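DUF1955 domain-containing protein (Sulfolobus tokodaii, PDB 1WY6) is of unknown function but folds as an all-helical repeat protein from a hyperthermophilic archaeon. Local coordinates at residues A[106-109]-A[110-114]; A[31-34]-A[35-39]. All coordinates share one frame; numbering follows the deposited sequence.

Interaction 1 of 2, residues A[106-109]-A[110-114]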
ATOM      1  N   LYS A 106       5.105  10.425  -6.932  1.00 19.15           N
ATOM      2  CA  LYS A 106       4.373  10.982  -5.800  1.00 19.82           C
ATOM      3  C   LYS A 106       5.261  11.101  -4.570  1.00 18.88           C
ATOM      4  O   LYS A 106       5.052  10.437  -3.551  1.00 17.08           O
ATOM      5  CB  LYS A 106       3.138  10.131  -5.494  1.00 19.94           C
ATOM      6  CG  LYS A 106       2.053  10.258  -6.551  1.00 20.58           C
ATOM      7  CD  LYS A 106       0.825   9.430  -6.218  1.00 18.83           C
ATOM      8  CE  LYS A 106      -0.219   9.550  -7.330  1.00 18.71           C
ATOM      9  NZ  LYS A 106      -0.782  10.917  -7.446  1.00 20.33           N
ATOM     10  N   ARG A 107       6.260  11.963  -4.701  1.00 19.46           N
ATOM     11  CA  ARG A 107       7.236  12.239  -3.658  1.00 20.86           C
ATOM     12  C   ARG A 107       6.538  12.759  -2.415  1.00 19.84           C
ATOM     13  O   ARG A 107       6.946  12.469  -1.291  1.00 19.37           O
ATOM     14  CB  ARG A 107       8.233  13.279  -4.172  1.00 20.03           C
ATOM     15  CG  ARG A 107       9.211  13.822  -3.136  1.00 26.91           C
ATOM     16  CD  ARG A 107      10.144  14.833  -3.797  1.00 31.12           C
ATOM     17  NE  ARG A 107      11.107  15.436  -2.879  1.00 33.21           N
ATOM     18  CZ  ARG A 107      12.017  14.754  -2.195  1.00 41.05           C
ATOM     19  NH1 ARG A 107      12.087  13.435  -2.319  1.00 49.47           N
ATOM     20  NH2 ARG A 107      12.871  15.392  -1.404  1.00 39.19           N
ATOM     21  N   ASP A 108       5.480  13.532  -2.635  1.00 20.84           N
ATOM     22  CA  ASP A 108       4.697  14.110  -1.552  1.00 23.29           C
ATOM     23  C   ASP A 108       4.119  13.034  -0.639  1.00 21.26           C
ATOM     24  O   ASP A 108       4.224  13.136   0.576  1.00 23.22           O
ATOM     25  CB  ASP A 108       3.571  14.985  -2.131  1.00 24.00           C
ATOM     26  CG  ASP A 108       2.595  14.200  -3.002  1.00 27.89           C
ATOM     27  OD1 ASP A 108       3.024  13.252  -3.692  1.00 31.89           O
ATOM     28  OD2 ASP A 108       1.395  14.548  -3.014  1.00 35.17           O
ATOM     29  N   LYS A 109       3.513  12.006  -1.228  1.00 19.94           N
ATOM     30  CA  LYS A 109       2.923  10.913  -0.455  1.00 17.29           C
ATOM     31  C   LYS A 109       4.006  10.149   0.314  1.00 14.88           C
ATOM     32  O   LYS A 109       3.848   9.860   1.497  1.00 12.64           O
ATOM     33  CB  LYS A 109       2.154   9.969  -1.388  1.00 15.46           C
ATOM     34  CG  LYS A 109       1.009  10.653  -2.152  1.00 20.01           C
ATOM     35  CD  LYS A 109      -0.045  11.203  -1.186  1.00 22.30           C
ATOM     36  CE  LYS A 109      -1.007  12.173  -1.860  1.00 30.96           C
ATOM     37  NZ  LYS A 109      -1.826  11.532  -2.915  1.00 34.13           N
ATOM     38  N   LEU A 110       5.111   9.837  -0.355  1.00 14.41           N
ATOM     39  CA  LEU A 110       6.225   9.131   0.289  1.00 14.52           C
ATOM     40  C   LEU A 110       6.795   9.915   1.481  1.00 13.14           C
ATOM     41  O   LEU A 110       7.165   9.320   2.496  1.00 15.90           O
ATOM     42  CB  LEU A 110       7.336   8.857  -0.733  1.00 14.49           C
ATOM     43  CG  LEU A 110       6.957   7.878  -1.848  1.00 12.17           C
ATOM     44  CD1 LEU A 110       8.037   7.851  -2.921  1.00 12.22           C
ATOM     45  CD2 LEU A 110       6.744   6.488  -1.245  1.00 18.01           C
ATOM     46  N   GLU A 111       6.868  11.242   1.357  1.00 14.65           N
ATOM     47  CA  GLU A 111       7.387  12.078   2.450  1.00 17.04           C
ATOM     48  C   GLU A 111       6.428  12.098   3.637  1.00 15.34           C
ATOM     49  O   GLU A 111       6.855  12.085   4.793  1.00 14.28           O
ATOM     50  CB  GLU A 111       7.628  13.510   1.979  1.00 17.66           C
ATOM     51  CG  GLU A 111       8.688  13.630   0.912  1.00 23.03           C
ATOM     52  CD  GLU A 111       9.230  15.042   0.812  1.00 26.15           C
ATOM     53  OE1 GLU A 111       9.907  15.351  -0.193  1.00 31.20           O
ATOM     54  OE2 GLU A 111       8.984  15.839   1.750  1.00 31.85           O
ATOM     55  N   GLU A 112       5.132  12.144   3.347  1.00 13.39           N
ATOM     56  CA  GLU A 112       4.120  12.115   4.400  1.00 14.33           C
ATOM     57  C   GLU A 112       4.290  10.827   5.222  1.00 14.46           C
ATOM     58  O   GLU A 112       4.313  10.857   6.450  1.00 13.56           O
ATOM     59  CB  GLU A 112       2.726  12.183   3.768  1.00 13.85           C
ATOM     60  CG  GLU A 112       2.416  13.556   3.185  1.00 15.51           C
ATOM     61  CD  GLU A 112       1.301  13.528   2.157  1.00 17.26           C
ATOM     62  OE1 GLU A 112       0.504  12.566   2.176  1.00 14.27           O
ATOM     63  OE2 GLU A 112       1.219  14.473   1.335  1.00 15.47           O
ATOM     64  N   ILE A 113       4.419   9.693   4.540  1.00  8.99           N
ATOM     65  CA  ILE A 113       4.623   8.419   5.234  1.00  8.99           C
ATOM     66  C   ILE A 113       5.909   8.507   6.065  1.00  8.99           C
ATOM     67  O   ILE A 113       5.959   8.065   7.216  1.00 14.13           O
ATOM     68  CB  ILE A 113       4.778   7.249   4.237  1.00  8.99           C
ATOM     69  CG1 ILE A 113       3.431   6.918   3.594  1.00  8.99           C
ATOM     70  CG2 ILE A 113       5.335   6.028   4.951  1.00  8.99           C
ATOM     71  CD1 ILE A 113       2.416   6.334   4.576  1.00  8.99           C
ATOM     72  N   GLY A 114       6.946   9.084   5.467  1.00 18.10           N
ATOM     73  CA  GLY A 114       8.215   9.217   6.153  1.00 17.71           C
ATOM     74  C   GLY A 114       8.130   9.965   7.470  1.00 18.43           C
ATOM     75  O   GLY A 114       8.708   9.535   8.465  1.00 15.73           O
TER
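With chi1 at 172°, R107 swings CG to the side opposite its amide nitrogen and runs extended to NE, while E111, one turn on, has CG beside its own N (chi1 -64°) and leans back toward the preceding turn. These torsions make an i to i+4 salt bridge on the first turn of helix 107-117, one of the helices of this helical repeat fold. NE of R107 lies 2.9 Å from OE1 of E111, yet the oxygen sits over one face of the guanidinium, not at its rim. The two planes stand 82° apart and no N-H points at the oxygen, so the pairing rests on charge. The second carboxylate oxygen of E111 pairs with R115, while D140 is a weak, long ion-pair partner of R107 and a like charge close to OE1 of E111.

Backbone bonds wind the turn beneath. L110 N donates to O of K106, the N-cap residue, at 3.3 Å. E111 N reaches R107 O at 2.9 Å. The next two steps, E112 N to D108 O and I113 N to K109 O, are both 3.1 Å.

On a neighbouring flank K109 and E112 lie side by side, pointing the same way. CD of K109 passes 3.7 Å from OE1 of E112, but the ammonium does not meet it; that oxygen is taken by K78 in a salt bridge. D108 and E112 bring like charges close together, which the nearby lysines probably temper.

The inward side of the turn is largely apolar: L110 packs against L98, L101 and V102 of helix 92-103 and L135 of helix 125-137, while I113 touches V81 and I131 and also lies against K78 and E82. Within the turn itself, CG of L110 rests 3.6 Å from K106 O.

Interaction 2 of 2, residues A[31-34]-A[35-39]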
ATOM      1  N   LEU A  31     -16.039 -11.248  -8.389  1.00 19.51           N
ATOM      2  CA  LEU A  31     -15.673 -12.204  -9.424  1.00 20.32           C
ATOM      3  C   LEU A  31     -16.790 -12.381 -10.442  1.00 21.48           C
ATOM      4  O   LEU A  31     -16.538 -12.798 -11.570  1.00 22.52           O
ATOM      5  CB  LEU A  31     -15.304 -13.555  -8.805  1.00 21.79           C
ATOM      6  CG  LEU A  31     -14.062 -13.554  -7.902  1.00 25.69           C
ATOM      7  CD1 LEU A  31     -13.767 -14.968  -7.409  1.00 22.96           C
ATOM      8  CD2 LEU A  31     -12.874 -13.002  -8.679  1.00 20.88           C
ATOM      9  N   GLU A  32     -18.023 -12.077 -10.043  1.00 21.19           N
ATOM     10  CA  GLU A  32     -19.153 -12.172 -10.955  1.00 21.90           C
ATOM     11  C   GLU A  32     -18.971 -11.072 -11.995  1.00 21.99           C
ATOM     12  O   GLU A  32     -19.000 -11.330 -13.192  1.00 20.41           O
ATOM     13  CB  GLU A  32     -20.484 -11.956 -10.219  1.00 24.25           C
ATOM     14  CG  GLU A  32     -20.802 -12.984  -9.142  1.00 28.47           C
ATOM     15  CD  GLU A  32     -22.150 -12.733  -8.473  1.00 39.05           C
ATOM     16  OE1 GLU A  32     -22.396 -13.306  -7.388  1.00 38.00           O
ATOM     17  OE2 GLU A  32     -22.968 -11.967  -9.035  1.00 43.23           O
ATOM     18  N   ILE A  33     -18.775  -9.844 -11.516  1.00  8.99           N
ATOM     19  CA  ILE A  33     -18.581  -8.678 -12.376  1.00  8.99           C
ATOM     20  C   ILE A  33     -17.406  -8.908 -13.320  1.00  8.99           C
ATOM     21  O   ILE A  33     -17.470  -8.583 -14.509  1.00 25.69           O
ATOM     22  CB  ILE A  33     -18.283  -7.415 -11.536  1.00  8.99           C
ATOM     23  CG1 ILE A  33     -19.465  -7.102 -10.612  1.00  8.99           C
ATOM     24  CG2 ILE A  33     -17.977  -6.240 -12.453  1.00  8.99           C
ATOM     25  CD1 ILE A  33     -20.781  -6.842 -11.340  1.00  8.99           C
ATOM     26  N   THR A  34     -16.335  -9.469 -12.773  1.00 27.59           N
ATOM     27  CA  THR A  34     -15.129  -9.762 -13.534  1.00 30.91           C
ATOM     28  C   THR A  34     -15.401 -10.677 -14.727  1.00 32.38           C
ATOM     29  O   THR A  34     -14.678 -10.641 -15.725  1.00 31.91           O
ATOM     30  CB  THR A  34     -14.065 -10.431 -12.631  1.00 32.10           C
ATOM     31  OG1 THR A  34     -13.492  -9.451 -11.759  1.00 31.49           O
ATOM     32  CG2 THR A  34     -12.972 -11.066 -13.469  1.00 35.59           C
ATOM     33  N   LYS A  35     -16.445 -11.492 -14.621  1.00 34.46           N
ATOM     34  CA  LYS A  35     -16.800 -12.422 -15.689  1.00 36.07           C
ATOM     35  C   LYS A  35     -17.684 -11.783 -16.759  1.00 35.60           C
ATOM     36  O   LYS A  35     -17.591 -12.122 -17.940  1.00 33.24           O
ATOM     37  CB  LYS A  35     -17.536 -13.635 -15.110  1.00 37.11           C
ATOM     38  CG  LYS A  35     -16.771 -14.422 -14.055  1.00 44.41           C
ATOM     39  CD  LYS A  35     -15.523 -15.083 -14.625  1.00 48.18           C
ATOM     40  CE  LYS A  35     -14.905 -16.067 -13.629  1.00 52.32           C
ATOM     41  NZ  LYS A  35     -15.771 -17.265 -13.388  1.00 43.60           N
ATOM     42  N   SER A  36     -18.540 -10.858 -16.339  1.00 37.29           N
ATOM     43  CA  SER A  36     -19.472 -10.206 -17.249  1.00 38.83           C
ATOM     44  C   SER A  36     -19.007  -8.922 -17.933  1.00 39.15           C
ATOM     45  O   SER A  36     -19.512  -8.576 -18.999  1.00 40.11           O
ATOM     46  CB  SER A  36     -20.790  -9.938 -16.516  1.00 39.65           C
ATOM     47  OG  SER A  36     -20.574  -9.167 -15.349  1.00 39.08           O
ATOM     48  N   SER A  37     -18.057  -8.213 -17.334  1.00 39.94           N
ATOM     49  CA  SER A  37     -17.573  -6.970 -17.926  1.00 40.18           C
ATOM     50  C   SER A  37     -16.069  -6.991 -18.183  1.00 40.41           C
ATOM     51  O   SER A  37     -15.410  -8.009 -17.965  1.00 39.18           O
ATOM     52  CB  SER A  37     -17.928  -5.786 -17.023  1.00 40.61           C
ATOM     53  OG  SER A  37     -17.316  -5.915 -15.752  1.00 39.33           O
ATOM     54  N   THR A  38     -15.527  -5.865 -18.643  1.00 42.58           N
ATOM     55  CA  THR A  38     -14.098  -5.768 -18.935  1.00 43.61           C
ATOM     56  C   THR A  38     -13.338  -4.888 -17.945  1.00 42.25           C
ATOM     57  O   THR A  38     -13.917  -4.017 -17.298  1.00 39.78           O
ATOM     58  CB  THR A  38     -13.858  -5.210 -20.348  1.00 44.77           C
ATOM     59  OG1 THR A  38     -14.226  -3.827 -20.386  1.00 48.30           O
ATOM     60  CG2 THR A  38     -14.690  -5.977 -21.366  1.00 46.67           C
ATOM     61  N   LYS A  39     -12.034  -5.130 -17.845  1.00 42.34           N
ATOM     62  CA  LYS A  39     -11.145  -4.388 -16.957  1.00 42.05           C
ATOM     63  C   LYS A  39     -11.416  -2.888 -16.965  1.00 41.24           C
ATOM     64  O   LYS A  39     -11.735  -2.298 -15.931  1.00 38.89           O
ATOM     65  CB  LYS A  39      -9.693  -4.628 -17.366  1.00 43.58           C
ATOM     66  CG  LYS A  39      -8.689  -3.791 -16.602  1.00 42.19           C
ATOM     67  CD  LYS A  39      -8.218  -4.494 -15.346  1.00 43.02           C
ATOM     68  CE  LYS A  39      -7.303  -5.648 -15.698  1.00 43.29           C
ATOM     69  NZ  LYS A  39      -6.674  -6.227 -14.489  1.00 44.46           N
TER
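K35, I33 and T34 carry the most buried surface where the last turn of helix 23-36 gives way to the chain leading into 37-39, a helix C-terminus where the carbonyls of E32 and I33 each take more than one donor. K35 folds back along the preceding turn: with CG beside the backbone N and a second bend at chi2 (-65°), its CG comes to 3.0 Å from L31 O. Its backbone N bonds weakly to that same oxygen and more firmly to E32 O (2.9 Å), approaching the latter from above the carbonyl plane, while S36 N reaches E32 O in that plane. K35 N thus divides between L31 O and E32 O, whereas S36 N and S37 N keep the i to i+4 spacing.

I33 supplies the hub. Its O accepts from S37 N at 2.9 Å, nearly along the C=O axis, and from two serine hydroxyls: OG of S37, also at 2.9 Å and standing above the carbonyl plane, and OG of S36 at a longer 3.3 Å. Replacing S37 by an alanine is likely to cost this carbonyl one of its two short bonds and leave it with the backbone N and the longer S36 hydroxyl.

The I33 side chain faces inward against I7, K10 and L11 of helix 7-19 and Y42 of helix 39-42. T34 turns its hydroxyl back to V30 O, and its side chain also meets Y42 and Y68. S37, the first residue to leave helical geometry, closes the arrangement: its OG lies 3.4 Å from CG2 of I33.

From the N terminus, interaction 2 comes first, at the C-terminal end of helix 23-36, where the chain turns toward helix 39-42. Interaction 1 follows about seventy residues later, at the start of helix 107-117. The two are in series, neither nesting nor crossing, and each is a turn of continuous chain that closes no long loop. The centres of interactions 1 and 2 are about 34 Å apart, on opposite sides of the chain's centre. The nearest atoms of interactions 1 and 2 are about 18 Å apart. Interaction 2 joins its helix to helices 7-19 and 39-42 near the N-terminal end of the array; interaction 1 sits deeper, among helices 78-86, 92-103 and 125-137.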